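Glp_546_48378_50642 (Giardia intestinalis, PDB 2QVW) cleaves double-stranded RNA in the RNA interference pathway, producing small interfering RNAs of 21 to 23 base pairs that direct destruction of matching RNAs. Local coordinates at residues F334-L345 against D406-T417. Sequence-based numbering, arbitrary orientation.
Sequences FQRLELLGDAVL and DMYEEIVGSIFT
One face of the Phe334 ring carries Glu410 CG, 3.6 Å from the ring centroid in a CH-pi contact, while Asp406 CB and Glu338 OE2 lie at its edge; Lys402 adds a cation-pi contact. Toward the C-terminal end of 334-345, Val344 CG1 sits over the centre of the Phe416 ring, 4° off the normal, and Leu345 CD2 reaches the edge of Tyr408. Tyr408 OH and Thr432 OG1 on helix 421-433 are hydrogen-bonded. Segments 334-345 and 406-417, on helices 330-356 and 404-417, cross at 85° with axes 6.4 Å apart. At the crossing neither Gly341 nor Gly413 has a side chain, and the two backbones come close, with Gly341 CA 3.4 Å from Gly413 CA. Leu337 drops into a hole formed by Glu410, Gly413, Ser414 and Thr417, whose OG1 is held by Arg293. On one flank the carboxylates gather: its CG turned away from the backbone N (chi1 168°) and the chain extended, Glu338 brings OE1 beside Glu409 OE1, and the Asp342 carboxylate also lies beside that of Glu409. A manganese ion lies about 3 Å from the Glu409 side chain. Glu338, Asp406 and Glu409 probably form the acidic metal-binding cluster characteristic of the all-helical ribonuclease III domain.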
ATOM      1  N   PHE A 334       5.672  -4.003  -4.577  1.00 24.17           N
ATOM      2  CA  PHE A 334       6.481  -4.728  -3.601  1.00 23.81           C
ATOM      3  C   PHE A 334       7.915  -4.275  -3.760  1.00 23.90           C
ATOM      4  O   PHE A 334       8.627  -4.040  -2.795  1.00 24.11           O
ATOM      5  CB  PHE A 334       6.419  -6.232  -3.852  1.00 23.60           C
ATOM      6  CG  PHE A 334       7.246  -7.053  -2.882  1.00 22.94           C
ATOM      7  CD1 PHE A 334       6.643  -8.039  -2.098  1.00 23.25           C
ATOM      8  CD2 PHE A 334       8.619  -6.857  -2.760  1.00 22.47           C
ATOM      9  CE1 PHE A 334       7.382  -8.813  -1.208  1.00 23.26           C
ATOM     10  CE2 PHE A 334       9.366  -7.622  -1.876  1.00 22.89           C
ATOM     11  CZ  PHE A 334       8.742  -8.606  -1.097  1.00 22.93           C
ATOM     12  N   GLN A 335       8.337  -4.176  -5.006  1.00 24.08           N
ATOM     13  CA  GLN A 335       9.682  -3.760  -5.318  1.00 24.34           C
ATOM     14  C   GLN A 335      10.018  -2.397  -4.705  1.00 24.01           C
ATOM     15  O   GLN A 335      11.035  -2.250  -4.032  1.00 23.95           O
ATOM     16  CB  GLN A 335       9.845  -3.697  -6.834  1.00 24.46           C
ATOM     17  CG  GLN A 335      11.206  -4.138  -7.326  1.00 26.23           C
ATOM     18  CD  GLN A 335      11.361  -4.000  -8.833  1.00 29.07           C
ATOM     19  OE1 GLN A 335      10.526  -4.488  -9.608  1.00 30.90           O
ATOM     20  NE2 GLN A 335      12.442  -3.337  -9.257  1.00 29.28           N
ATOM     21  N   ARG A 336       9.165  -1.401  -4.927  1.00 23.79           N
ATOM     22  CA  ARG A 336       9.423  -0.057  -4.409  1.00 24.05           C
ATOM     23  C   ARG A 336       8.965   0.235  -2.977  1.00 24.33           C
ATOM     24  O   ARG A 336       9.054   1.369  -2.516  1.00 24.78           O
ATOM     25  CB  ARG A 336       8.840   0.981  -5.371  1.00 23.97           C
ATOM     26  CG  ARG A 336       7.402   0.743  -5.786  1.00 23.72           C
ATOM     27  CD  ARG A 336       7.165   1.285  -7.182  1.00 23.42           C
ATOM     28  NE  ARG A 336       7.565   2.682  -7.292  1.00 23.20           N
ATOM     29  CZ  ARG A 336       6.889   3.687  -6.752  1.00 24.45           C
ATOM     30  NH1 ARG A 336       5.786   3.447  -6.073  1.00 25.13           N
ATOM     31  NH2 ARG A 336       7.321   4.928  -6.880  1.00 23.87           N
ATOM     32  N   LEU A 337       8.471  -0.779  -2.274  1.00 24.25           N
ATOM     33  CA  LEU A 337       8.042  -0.596  -0.895  1.00 23.92           C
ATOM     34  C   LEU A 337       9.123  -1.202  -0.014  1.00 23.91           C
ATOM     35  O   LEU A 337       9.343  -0.763   1.112  1.00 23.91           O
ATOM     36  CB  LEU A 337       6.698  -1.289  -0.639  1.00 23.88           C
ATOM     37  CG  LEU A 337       5.452  -0.622  -1.228  1.00 22.87           C
ATOM     38  CD1 LEU A 337       4.222  -1.426  -0.857  1.00 22.10           C
ATOM     39  CD2 LEU A 337       5.336   0.795  -0.697  1.00 22.11           C
ATOM     40  N   GLU A 338       9.794  -2.219  -0.542  1.00 23.90           N
ATOM     41  CA  GLU A 338      10.882  -2.884   0.167  1.00 24.10           C
ATOM     42  C   GLU A 338      12.061  -1.917   0.169  1.00 24.26           C
ATOM     43  O   GLU A 338      12.659  -1.631   1.207  1.00 24.64           O
ATOM     44  CB  GLU A 338      11.277  -4.168  -0.560  1.00 23.86           C
ATOM     45  CG  GLU A 338      12.572  -4.770  -0.057  1.00 25.24           C
ATOM     46  CD  GLU A 338      13.131  -5.817  -0.991  1.00 28.72           C
ATOM     47  OE1 GLU A 338      14.268  -6.277  -0.757  1.00 29.29           O
ATOM     48  OE2 GLU A 338      12.432  -6.174  -1.956  1.00 30.73           O
ATOM     49  N   LEU A 339      12.378  -1.415  -1.018  1.00 24.26           N
ATOM     50  CA  LEU A 339      13.463  -0.467  -1.211  1.00 23.90           C
ATOM     51  C   LEU A 339      13.312   0.638  -0.185  1.00 23.74           C
ATOM     52  O   LEU A 339      14.287   1.043   0.455  1.00 23.71           O
ATOM     53  CB  LEU A 339      13.398   0.113  -2.627  1.00 23.72           C
ATOM     54  CG  LEU A 339      14.424   1.151  -3.087  1.00 23.95           C
ATOM     55  CD1 LEU A 339      15.817   0.589  -2.964  1.00 25.26           C
ATOM     56  CD2 LEU A 339      14.143   1.543  -4.528  1.00 24.08           C
ATOM     57  N   LEU A 340      12.079   1.111  -0.028  1.00 23.59           N
ATOM     58  CA  LEU A 340      11.782   2.164   0.926  1.00 23.22           C
ATOM     59  C   LEU A 340      11.723   1.649   2.365  1.00 23.51           C
ATOM     60  O   LEU A 340      12.087   2.356   3.296  1.00 23.46           O
ATOM     61  CB  LEU A 340      10.450   2.818   0.595  1.00 22.85           C
ATOM     62  CG  LEU A 340      10.141   4.007   1.503  1.00 21.67           C
ATOM     63  CD1 LEU A 340      10.998   5.193   1.098  1.00 21.74           C
ATOM     64  CD2 LEU A 340       8.677   4.362   1.404  1.00 20.56           C
ATOM     65  N   GLY A 341      11.246   0.425   2.548  1.00 23.94           N
ATOM     66  CA  GLY A 341      11.157  -0.128   3.885  1.00 24.53           C
ATOM     67  C   GLY A 341      12.547  -0.359   4.416  1.00 25.09           C
ATOM     68  O   GLY A 341      12.817  -0.204   5.607  1.00 25.45           O
ATOM     69  N   ASP A 342      13.441  -0.733   3.513  1.00 25.52           N
ATOM     70  CA  ASP A 342      14.836  -0.988   3.854  1.00 26.11           C
ATOM     71  C   ASP A 342      15.477   0.259   4.498  1.00 25.71           C
ATOM     72  O   ASP A 342      16.181   0.172   5.512  1.00 25.46           O
ATOM     73  CB  ASP A 342      15.590  -1.353   2.580  1.00 26.76           C
ATOM     74  CG  ASP A 342      16.970  -1.891   2.855  1.00 29.22           C
ATOM     75  OD1 ASP A 342      17.678  -1.317   3.711  1.00 31.98           O
ATOM     76  OD2 ASP A 342      17.344  -2.886   2.204  1.00 31.26           O
ATOM     77  N   ALA A 343      15.215   1.413   3.888  1.00 25.68           N
ATOM     78  CA  ALA A 343      15.736   2.697   4.336  1.00 25.64           C
ATOM     79  C   ALA A 343      15.140   3.236   5.642  1.00 25.26           C
ATOM     80  O   ALA A 343      15.874   3.732   6.491  1.00 25.54           O
ATOM     81  CB  ALA A 343      15.562   3.720   3.232  1.00 25.98           C
ATOM     82  N   VAL A 344      13.818   3.167   5.797  1.00 24.57           N
ATOM     83  CA  VAL A 344      13.170   3.646   7.017  1.00 23.96           C
ATOM     84  C   VAL A 344      13.579   2.738   8.154  1.00 23.80           C
ATOM     85  O   VAL A 344      13.856   3.194   9.255  1.00 24.05           O
ATOM     86  CB  VAL A 344      11.631   3.614   6.926  1.00 23.86           C
ATOM     87  CG1 VAL A 344      11.138   4.576   5.871  1.00 23.13           C
ATOM     88  CG2 VAL A 344      11.171   2.235   6.596  1.00 21.49           C
ATOM     89  N   LEU A 345      13.605   1.443   7.874  1.00 23.43           N
ATOM     90  CA  LEU A 345      13.996   0.455   8.855  1.00 23.01           C
ATOM     91  C   LEU A 345      15.414   0.760   9.283  1.00 22.79           C
ATOM     92  O   LEU A 345      15.742   0.711  10.462  1.00 22.80           O
ATOM     93  CB  LEU A 345      13.941  -0.938   8.238  1.00 22.99           C
ATOM     94  CG  LEU A 345      14.758  -2.027   8.941  1.00 21.94           C
ATOM     95  CD1 LEU A 345      14.386  -2.114  10.412  1.00 21.93           C
ATOM     96  CD2 LEU A 345      14.512  -3.351   8.257  1.00 22.08           C
ATOM     97  N   ASP A 406      13.053  -9.910   2.341  1.00 27.95           N
ATOM     98  CA  ASP A 406      12.533  -8.791   1.563  1.00 27.87           C
ATOM     99  C   ASP A 406      11.151  -8.406   2.044  1.00 27.50           C
ATOM    100  O   ASP A 406      10.809  -7.221   2.118  1.00 27.63           O
ATOM    101  CB  ASP A 406      12.435  -9.161   0.085  1.00 28.17           C
ATOM    102  CG  ASP A 406      13.720  -9.714  -0.469  1.00 29.58           C
ATOM    103  OD1 ASP A 406      13.727 -10.046  -1.676  1.00 31.36           O
ATOM    104  OD2 ASP A 406      14.709  -9.815   0.296  1.00 31.11           O
ATOM    105  N   MET A 407      10.351  -9.420   2.354  1.00 26.93           N
ATOM    106  CA  MET A 407       8.994  -9.189   2.810  1.00 26.47           C
ATOM    107  C   MET A 407       8.960  -8.279   4.034  1.00 25.90           C
ATOM    108  O   MET A 407       8.087  -7.418   4.153  1.00 25.92           O
ATOM    109  CB  MET A 407       8.301 -10.520   3.121  1.00 26.39           C
ATOM    110  CG  MET A 407       7.897 -11.327   1.882  1.00 27.31           C
ATOM    111  SD  MET A 407       6.775 -12.716   2.242  1.00 29.28           S
ATOM    112  CE  MET A 407       7.755 -14.060   1.702  1.00 29.27           C
ATOM    113  N   TYR A 408       9.916  -8.453   4.938  1.00 25.28           N
ATOM    114  CA  TYR A 408       9.961  -7.633   6.142  1.00 24.68           C
ATOM    115  C   TYR A 408      10.074  -6.158   5.791  1.00 24.66           C
ATOM    116  O   TYR A 408       9.298  -5.346   6.266  1.00 24.84           O
ATOM    117  CB  TYR A 408      11.146  -8.031   7.008  1.00 24.52           C
ATOM    118  CG  TYR A 408      11.106  -7.423   8.389  1.00 24.24           C
ATOM    119  CD1 TYR A 408      10.461  -8.078   9.437  1.00 23.71           C
ATOM    120  CD2 TYR A 408      11.716  -6.193   8.652  1.00 24.14           C
ATOM    121  CE1 TYR A 408      10.427  -7.526  10.716  1.00 23.95           C
ATOM    122  CE2 TYR A 408      11.688  -5.631   9.918  1.00 24.06           C
ATOM    123  CZ  TYR A 408      11.044  -6.301  10.949  1.00 24.47           C
ATOM    124  OH  TYR A 408      11.016  -5.756  12.211  1.00 25.49           O
ATOM    125  N   GLU A 409      11.050  -5.826   4.951  1.00 24.42           N
ATOM    126  CA  GLU A 409      11.290  -4.453   4.527  1.00 24.49           C
ATOM    127  C   GLU A 409      10.102  -3.904   3.743  1.00 24.36           C
ATOM    128  O   GLU A 409       9.800  -2.713   3.802  1.00 24.28           O
ATOM    129  CB  GLU A 409      12.548  -4.401   3.661  1.00 24.37           C
ATOM    130  CG  GLU A 409      13.765  -5.051   4.294  1.00 25.29           C
ATOM    131  CD  GLU A 409      14.907  -5.241   3.310  1.00 26.36           C
ATOM    132  OE1 GLU A 409      14.676  -5.818   2.224  1.00 26.59           O
ATOM    133  OE2 GLU A 409      16.043  -4.821   3.622  1.00 27.42           O
ATOM    134  N   GLU A 410       9.441  -4.777   2.994  1.00 24.32           N
ATOM    135  CA  GLU A 410       8.279  -4.390   2.212  1.00 24.45           C
ATOM    136  C   GLU A 410       7.179  -3.945   3.180  1.00 24.05           C
ATOM    137  O   GLU A 410       6.620  -2.865   3.034  1.00 24.00           O
ATOM    138  CB  GLU A 410       7.820  -5.582   1.381  1.00 24.71           C
ATOM    139  CG  GLU A 410       6.869  -5.270   0.231  1.00 26.83           C
ATOM    140  CD  GLU A 410       5.444  -5.008   0.674  1.00 31.26           C
ATOM    141  OE1 GLU A 410       5.050  -5.452   1.773  1.00 33.09           O
ATOM    142  OE2 GLU A 410       4.703  -4.369  -0.094  1.00 33.41           O
ATOM    143  N   ILE A 411       6.878  -4.781   4.174  1.00 23.72           N
ATOM    144  CA  ILE A 411       5.860  -4.456   5.171  1.00 23.08           C
ATOM    145  C   ILE A 411       6.185  -3.112   5.806  1.00 22.87           C
ATOM    146  O   ILE A 411       5.310  -2.264   5.967  1.00 22.95           O
ATOM    147  CB  ILE A 411       5.792  -5.519   6.304  1.00 22.82           C
ATOM    148  CG1 ILE A 411       4.899  -6.685   5.889  1.00 22.63           C
ATOM    149  CG2 ILE A 411       5.234  -4.892   7.585  1.00 22.77           C
ATOM    150  CD1 ILE A 411       5.370  -7.410   4.673  1.00 39.53           C
ATOM    151  N   VAL A 412       7.451  -2.941   6.178  1.00 22.33           N
ATOM    152  CA  VAL A 412       7.923  -1.710   6.789  1.00 21.75           C
ATOM    153  C   VAL A 412       7.654  -0.563   5.831  1.00 21.58           C
ATOM    154  O   VAL A 412       7.130   0.467   6.231  1.00 21.41           O
ATOM    155  CB  VAL A 412       9.439  -1.791   7.103  1.00 21.72           C
ATOM    156  CG1 VAL A 412       9.925  -0.493   7.705  1.00 21.23           C
ATOM    157  CG2 VAL A 412       9.706  -2.926   8.065  1.00 22.12           C
ATOM    158  N   GLY A 413       7.997  -0.755   4.565  1.00 21.77           N
ATOM    159  CA  GLY A 413       7.770   0.283   3.579  1.00 21.84           C
ATOM    160  C   GLY A 413       6.297   0.558   3.379  1.00 22.00           C
ATOM    161  O   GLY A 413       5.912   1.667   3.014  1.00 22.04           O
ATOM    162  N   SER A 414       5.477  -0.457   3.640  1.00 22.21           N
ATOM    163  CA  SER A 414       4.023  -0.345   3.481  1.00 22.40           C
ATOM    164  C   SER A 414       3.326   0.319   4.676  1.00 22.57           C
ATOM    165  O   SER A 414       2.341   1.037   4.499  1.00 22.95           O
ATOM    166  CB  SER A 414       3.395  -1.727   3.226  1.00 22.52           C
ATOM    167  OG  SER A 414       2.034  -1.613   2.808  1.00 22.85           O
ATOM    168  N   ILE A 415       3.823   0.061   5.882  1.00 22.60           N
ATOM    169  CA  ILE A 415       3.258   0.653   7.086  1.00 22.47           C
ATOM    170  C   ILE A 415       3.446   2.161   6.977  1.00 23.12           C
ATOM    171  O   ILE A 415       2.534   2.948   7.238  1.00 23.56           O
ATOM    172  CB  ILE A 415       4.022   0.201   8.355  1.00 22.12           C
ATOM    173  CG1 ILE A 415       4.025  -1.332   8.473  1.00 22.15           C
ATOM    174  CG2 ILE A 415       3.419   0.871   9.585  1.00 21.62           C
ATOM    175  CD1 ILE A 415       2.714  -1.949   8.903  1.00 39.53           C
ATOM    176  N   PHE A 416       4.660   2.538   6.588  1.00 23.34           N
ATOM    177  CA  PHE A 416       5.071   3.925   6.445  1.00 23.56           C
ATOM    178  C   PHE A 416       4.174   4.720   5.503  1.00 23.92           C
ATOM    179  O   PHE A 416       3.781   5.844   5.817  1.00 24.11           O
ATOM    180  CB  PHE A 416       6.506   3.964   5.938  1.00 23.51           C
ATOM    181  CG  PHE A 416       7.166   5.297   6.090  1.00 23.52           C
ATOM    182  CD1 PHE A 416       7.554   5.759   7.343  1.00 24.05           C
ATOM    183  CD2 PHE A 416       7.422   6.090   4.976  1.00 23.45           C
ATOM    184  CE1 PHE A 416       8.186   6.991   7.473  1.00 23.37           C
ATOM    185  CE2 PHE A 416       8.050   7.318   5.104  1.00 23.30           C
ATOM    186  CZ  PHE A 416       8.434   7.767   6.348  1.00 22.56           C
ATOM    187  N   THR A 417       3.862   4.143   4.346  1.00 24.11           N
ATOM    188  CA  THR A 417       3.012   4.816   3.372  1.00 24.44           C
ATOM    189  C   THR A 417       1.533   4.674   3.700  1.00 24.81           C
ATOM    190  O   THR A 417       0.685   5.240   3.020  1.00 24.99           O
ATOM    191  CB  THR A 417       3.246   4.280   1.960  1.00 24.47           C
ATOM    192  OG1 THR A 417       3.211   2.851   1.980  1.00 24.82           O
ATOM    193  CG2 THR A 417       4.591   4.743   1.430  1.00 24.19           C
TER